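Local coordinates for protein choline dehydrogenase and related flavoproteins (Aspergillus oryzae, PDB 3Q9T) that acts as a formate oxidase of the glucose-methanol-choline oxidoreductase family, carrying the modified cofactor 8-formyl-FAD at its catalytic site, at residues D259-L264 with K537-D542; H510-A515 with S544-I549. One frame throughout, in Å; residues are numbered along the deposited sequence.

Contact 1 (D259-L264 with K537-D542); sequences DREVIL and KLRVAD. With FAY ([(2R,3S,4R,5R)-5-(6-amino-9H-purin-9-yl)-3,4-dihydroxytetrahydrofuran-2-yl]methyl (2R,3S,4S)-5-(8-formyl-7-methyl-2,4-dioxo-3,4-dihydrobenzo[g]pteridin-10(2H)-yl)-2,3,4-trihydroxypentyl dihydrogen diphosphate), chain D.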
# COMPACT_ATOMS: atom_id res chain seq x y z
N ASP A 259 23.36 11.47 -36.22
CA ASP A 259 24.47 11.15 -37.10
C ASP A 259 25.73 10.73 -36.34
O ASP A 259 26.56 10.01 -36.87
CB ASP A 259 24.73 12.30 -38.06
CG ASP A 259 23.58 12.49 -39.01
OD1 ASP A 259 22.93 11.47 -39.33
OD2 ASP A 259 23.30 13.64 -39.40
N ARG A 260 25.84 11.16 -35.09
CA ARG A 260 26.95 10.71 -34.27
C ARG A 260 26.48 9.74 -33.20
O ARG A 260 26.85 8.58 -33.21
CB ARG A 260 27.67 11.89 -33.64
CG ARG A 260 28.27 12.85 -34.66
CD ARG A 260 29.15 12.13 -35.68
NE ARG A 260 29.68 13.07 -36.66
CZ ARG A 260 30.93 13.53 -36.68
NH1 ARG A 260 31.82 13.11 -35.78
NH2 ARG A 260 31.28 14.39 -37.62
N GLU A 261 25.68 10.23 -32.26
CA GLU A 261 25.31 9.40 -31.12
C GLU A 261 23.98 9.78 -30.50
O GLU A 261 23.57 10.93 -30.52
CB GLU A 261 26.39 9.47 -30.03
CG GLU A 261 27.75 8.92 -30.45
CD GLU A 261 28.69 8.83 -29.27
OE1 GLU A 261 28.28 8.28 -28.23
OE2 GLU A 261 29.84 9.32 -29.37
N VAL A 262 23.31 8.77 -29.96
CA VAL A 262 22.14 8.99 -29.14
C VAL A 262 22.52 8.84 -27.67
O VAL A 262 23.20 7.88 -27.27
CB VAL A 262 21.02 8.02 -29.52
CG1 VAL A 262 19.92 8.02 -28.46
CG2 VAL A 262 20.45 8.41 -30.88
N ILE A 263 22.10 9.81 -26.87
CA ILE A 263 22.29 9.73 -25.43
C ILE A 263 20.93 9.59 -24.73
O ILE A 263 20.07 10.47 -24.81
CB ILE A 263 23.06 10.92 -24.84
CG1 ILE A 263 24.42 11.13 -25.54
CG2 ILE A 263 23.32 10.67 -23.36
CD1 ILE A 263 24.35 11.82 -26.88
N LEU A 264 20.75 8.46 -24.04
CA LEU A 264 19.52 8.18 -23.34
C LEU A 264 19.61 8.73 -21.91
O LEU A 264 20.45 8.31 -21.13
CB LEU A 264 19.26 6.67 -23.33
CG LEU A 264 18.02 6.19 -22.56
CD1 LEU A 264 16.78 6.95 -22.97
CD2 LEU A 264 17.82 4.67 -22.77
N LYS A 537 26.93 3.73 -30.84
CA LYS A 537 26.28 5.03 -30.98
C LYS A 537 25.15 5.28 -29.96
O LYS A 537 24.26 6.10 -30.21
CB LYS A 537 25.75 5.22 -32.41
CG LYS A 537 26.83 5.21 -33.50
CD LYS A 537 26.23 5.68 -34.83
CE LYS A 537 27.29 6.05 -35.87
NZ LYS A 537 27.90 4.85 -36.50
N LEU A 538 25.19 4.58 -28.83
CA LEU A 538 24.17 4.73 -27.80
C LEU A 538 24.81 4.82 -26.42
O LEU A 538 25.52 3.91 -26.00
CB LEU A 538 23.20 3.53 -27.79
CG LEU A 538 22.09 3.59 -26.73
CD1 LEU A 538 21.33 4.91 -26.84
CD2 LEU A 538 21.13 2.40 -26.81
N ARG A 539 24.54 5.91 -25.72
CA ARG A 539 25.07 6.08 -24.37
C ARG A 539 23.93 6.40 -23.42
O ARG A 539 22.86 6.84 -23.85
CB ARG A 539 26.13 7.20 -24.35
CG ARG A 539 27.42 6.83 -25.07
CD ARG A 539 28.28 8.05 -25.33
NE ARG A 539 29.59 7.92 -24.72
CZ ARG A 539 30.75 8.07 -25.35
NH1 ARG A 539 30.82 8.39 -26.64
NH2 ARG A 539 31.86 7.91 -24.66
N VAL A 540 24.16 6.17 -22.13
CA VAL A 540 23.20 6.56 -21.11
C VAL A 540 23.86 7.56 -20.19
O VAL A 540 24.97 7.33 -19.71
CB VAL A 540 22.73 5.36 -20.28
CG1 VAL A 540 21.80 5.83 -19.16
CG2 VAL A 540 22.04 4.35 -21.17
N ALA A 541 23.18 8.69 -19.96
CA ALA A 541 23.66 9.68 -19.02
C ALA A 541 22.50 10.12 -18.14
O ALA A 541 21.64 10.89 -18.57
CB ALA A 541 24.34 10.87 -19.75
N ASP A 542 22.47 9.57 -16.92
CA ASP A 542 21.47 9.88 -15.91
C ASP A 542 21.69 8.99 -14.69
O ASP A 542 22.64 8.18 -14.66
CB ASP A 542 20.03 9.78 -16.46
CG ASP A 542 19.63 8.36 -16.84
OD1 ASP A 542 20.14 7.42 -16.20
OD2 ASP A 542 18.81 8.19 -17.77
P FAY D . 18.05 12.39 -14.02
N1 FAY D . 18.60 15.38 -5.19
C2 FAY D . 19.38 16.34 -4.55
O2 FAY D . 20.58 16.40 -4.76
N3 FAY D . 18.78 17.48 -4.06
C4 FAY D . 17.46 17.43 -3.70
O4 FAY D . 17.12 18.05 -2.67
N5 FAY D . 15.33 16.40 -4.00
C6 FAY D . 13.15 15.80 -4.66
C7 FAY D . 12.27 15.17 -5.51
C8 FAY D . 12.77 14.39 -6.56
O8 FAY D . 12.22 13.37 -8.60
C9 FAY D . 14.15 14.36 -6.81
PA FAY D . 15.43 13.26 -14.64
C1' FAY D . 17.04 14.00 -7.20
C10 FAY D . 17.23 15.41 -5.08
N10 FAY D . 16.43 14.74 -6.01
N1A FAY D . 9.42 10.21 -23.26
O1A FAY D . 14.11 12.83 -14.10
C1B FAY D . 12.02 12.70 -19.43
O1P FAY D . 18.70 13.17 -15.14
C2' FAY D . 17.35 14.96 -8.37
O2' FAY D . 16.25 15.79 -8.53
C2A FAY D . 9.95 11.49 -23.29
O2A FAY D . 15.92 14.56 -14.09
C2B FAY D . 11.46 13.22 -18.12
O2B FAY D . 10.32 14.05 -18.29
O2P FAY D . 18.71 11.03 -13.85
C3' FAY D . 17.81 14.45 -9.78
O3' FAY D . 17.25 15.14 -10.90
N3A FAY D . 10.61 12.00 -22.19
C3B FAY D . 12.63 14.00 -17.58
O3B FAY D . 12.63 15.28 -18.18
O3P FAY D . 16.51 12.11 -14.39
C4' FAY D . 17.61 12.97 -10.03
O4' FAY D . 18.18 12.31 -8.90
C4A FAY D . 10.74 11.25 -21.07
C4B FAY D . 13.83 13.27 -18.12
O4B FAY D . 13.36 12.41 -19.14
C4X FAY D . 16.68 16.37 -4.21
C5' FAY D . 18.29 12.54 -11.35
O5' FAY D . 18.00 13.20 -12.60
C5A FAY D . 10.22 9.96 -21.02
C5B FAY D . 14.54 12.49 -17.03
O5B FAY D . 15.28 13.40 -16.26
C5X FAY D . 14.52 15.59 -4.78
C6A FAY D . 9.55 9.43 -22.12
N6A FAY D . 8.96 8.23 -22.04
N7A FAY D . 10.50 9.44 -19.80
C7M FAY D . 10.80 15.19 -5.17
C8A FAY D . 11.18 10.35 -19.08
C8M FAY D . 11.85 14.05 -7.67
C9A FAY D . 15.05 14.92 -5.89
N9A FAY D . 11.34 11.47 -19.85
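Val262, Ile263 and Leu264 pair in register with Leu538, Arg539 and Val540 as two neighbouring parallel strands, their axes inclined by 25°. In the five-stranded parallel sheet of the Rossmann-type FAD-binding fold, strand 538-540 lies at one border and strand 261-264 separates it from strand 9-12. Four backbone hydrogen bonds hold the pair. Val262 gives its N to Lys537 O and takes Arg539 N on its O, both at 2.8 Å; Leu264 N then reaches Arg539 O at 2.7 Å, and Ala541 N closes the ladder on Leu264 O. CA-H...O contacts reinforce it, as from Ile263 CA to Arg539 O.

Apolar side chains meet on both faces. With CG1 anti to the backbone N (chi1 167°), Val262 brings that methyl to Leu538 CD1 at 3.8 Å, and Leu264 CB lies 4.2 Å from Val540 CG2; helix 267-277 packs on Leu264 and Val540. On the other face, beneath helix 555-572, Ile263 CG2 meets Ala541 CB at 3.8 Å. Just before the paired residues, the methylenes of Lys537 lie along Arg260 O.

A salt bridge forms beside this ladder. Arg539 NH1 points at the syn lone pair of Glu261 OE1 at 3.0 Å, with carboxylate and guanidinium nearly coplanar; the second bond, to OE2, is weak. Glu261 OE2 is also bonded to His573 NE2, and Arg539 NE to Lys529 O, which fixes both groups in rotation.

Next to the cofactor diphosphate, Asp542 presents CB, 3.2 Å from FAY O2P, while its carboxylate bonds to Thr271 OG1, Gly267 N and Ser544 OG. These donors would probably offset the cost of burying an acid near phosphate, just as Arg539 probably stabilises the charge of buried Glu261.

Contact 2 (H510-A515 with S544-I549); sequences HPTGTA and SVIPII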
# COMPACT_ATOMS: atom_id res chain seq x y z
N HIS A 510 15.92 9.56 -4.14
CA HIS A 510 17.22 9.35 -4.78
C HIS A 510 17.40 8.01 -5.50
O HIS A 510 18.44 7.37 -5.35
CB HIS A 510 18.36 9.49 -3.74
CG HIS A 510 18.19 10.66 -2.83
ND1 HIS A 510 18.60 10.65 -1.51
CD2 HIS A 510 17.65 11.89 -3.04
CE1 HIS A 510 18.31 11.81 -0.95
NE2 HIS A 510 17.74 12.58 -1.85
N PRO A 511 16.42 7.57 -6.30
CA PRO A 511 16.63 6.29 -7.00
C PRO A 511 17.81 6.30 -8.02
O PRO A 511 18.06 7.32 -8.66
CB PRO A 511 15.30 6.08 -7.73
CG PRO A 511 14.78 7.47 -7.93
CD PRO A 511 15.15 8.21 -6.69
N THR A 512 18.47 5.15 -8.17
CA THR A 512 19.64 5.00 -9.03
C THR A 512 19.78 3.55 -9.52
O THR A 512 19.05 2.67 -9.07
CB THR A 512 20.96 5.32 -8.26
OG1 THR A 512 21.13 4.37 -7.19
CG2 THR A 512 20.95 6.74 -7.69
N GLY A 513 20.71 3.32 -10.45
CA GLY A 513 21.29 2.00 -10.64
C GLY A 513 20.79 1.09 -11.74
O GLY A 513 21.40 0.05 -12.02
N THR A 514 19.70 1.48 -12.39
CA THR A 514 18.99 0.58 -13.30
C THR A 514 19.62 0.38 -14.67
O THR A 514 19.09 -0.35 -15.49
CB THR A 514 17.56 1.07 -13.51
OG1 THR A 514 17.60 2.45 -13.89
CG2 THR A 514 16.77 0.91 -12.21
N ALA A 515 20.75 1.03 -14.94
CA ALA A 515 21.50 0.74 -16.15
C ALA A 515 22.95 1.07 -15.87
O ALA A 515 23.56 1.89 -16.54
CB ALA A 515 20.96 1.53 -17.34
N SER A 544 20.62 6.28 -13.64
CA SER A 544 20.55 4.81 -13.73
C SER A 544 21.93 4.22 -13.91
O SER A 544 22.17 3.02 -13.78
CB SER A 544 19.61 4.37 -14.86
OG SER A 544 19.95 4.97 -16.08
N VAL A 545 22.85 5.12 -14.21
CA VAL A 545 24.22 4.81 -14.49
C VAL A 545 24.99 4.57 -13.20
O VAL A 545 25.94 3.78 -13.16
CB VAL A 545 24.79 5.97 -15.33
CG1 VAL A 545 26.12 6.44 -14.82
CG2 VAL A 545 24.80 5.61 -16.80
N ILE A 546 24.55 5.24 -12.14
CA ILE A 546 25.20 5.22 -10.82
C ILE A 546 25.28 3.84 -10.18
O ILE A 546 24.26 3.22 -9.89
CB ILE A 546 24.51 6.22 -9.87
CG1 ILE A 546 24.66 7.64 -10.43
CG2 ILE A 546 25.08 6.14 -8.47
CD1 ILE A 546 23.78 8.70 -9.72
N PRO A 547 26.51 3.34 -9.97
CA PRO A 547 26.73 1.95 -9.52
C PRO A 547 26.71 1.74 -7.99
O PRO A 547 26.52 0.62 -7.54
CB PRO A 547 28.12 1.64 -10.08
CG PRO A 547 28.82 2.97 -10.06
CD PRO A 547 27.77 4.03 -10.30
N ILE A 548 26.94 2.79 -7.22
CA ILE A 548 26.86 2.74 -5.75
C ILE A 548 26.29 4.08 -5.30
O ILE A 548 26.89 5.13 -5.55
CB ILE A 548 28.23 2.57 -5.10
CG1 ILE A 548 28.93 1.32 -5.62
CG2 ILE A 548 28.09 2.50 -3.58
CD1 ILE A 548 30.29 1.11 -4.99
N ILE A 549 25.14 4.07 -4.65
CA ILE A 549 24.43 5.33 -4.37
C ILE A 549 25.23 6.22 -3.41
O ILE A 549 25.73 5.76 -2.39
CB ILE A 549 23.01 5.07 -3.80
CG1 ILE A 549 22.18 6.36 -3.80
CG2 ILE A 549 23.10 4.43 -2.41
CD1 ILE A 549 20.73 6.18 -3.24
O HOH W 1 23.19 2.49 -7.51
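Thr512 and Gly513 lie against Ser544, Ile546 and Ile549 where two irregular loops of the GMC oxidoreductase fold cross, one following strand 506-507 and the other leading from strand 538-540 to helix 555-572. One direct hydrogen bond joins them, Ala515 N to Ser544 O at 2.7 Å, with the donor standing 38° above the carbonyl plane. Gly513, at a positive phi of 99°, brings its CA to 3.3 Å from Ile546 O in a CA-H...O contact.

A water makes the second polar link. It donates to Thr512 OG1 at 2.8 Å and to Ile546 O at 2.7 Å; Thr512 OG1 is also hydrogen-bonded to Met305 O, outside the two segments. Ser544 CB comes close to the Thr514 hydroxyl, which is bonded to Val268 O. The His510 ring leads away from the second loop, its ND1 bonded to His307 ND1, and the His510 side chain also touches Arg553; the two are consistent with the His-Arg pair of the catalytic site.

Apolar contacts run alongside. Thr512 CG2 touches Ile546 CD1 at 4.0 Å, and the Thr512 side chain meets that of Ile549 at about a right angle. At the backbone of His510, Ile549 is extended, CG1 anti to the backbone N (chi1 -168°), which sets CD1 3.3 Å from His510 O and 4.1 Å from His510 CB.

How the contacts relate
The segments alternate along the chain, so residues 537-549 serve both contacts in turn: 537-542 borders the sheet in contact 1, and 544-549 packs on 510-515 in contact 2. Their centres lie about 17 Å apart, but they touch where Val540 O meets Val545 CG2 at 3.4 Å. Between them Ala543, an FAD-binding residue whose N bonds to the cofactor, also shares a backbone hydrogen bond with Gly513. The two contacts thus adjoin different parts of one cofactor: contact 1 reaches the diphosphate through Asp542, whereas contact 2 includes His510, whose side chain comes to about 4 Å (nearest atoms) from the flavin.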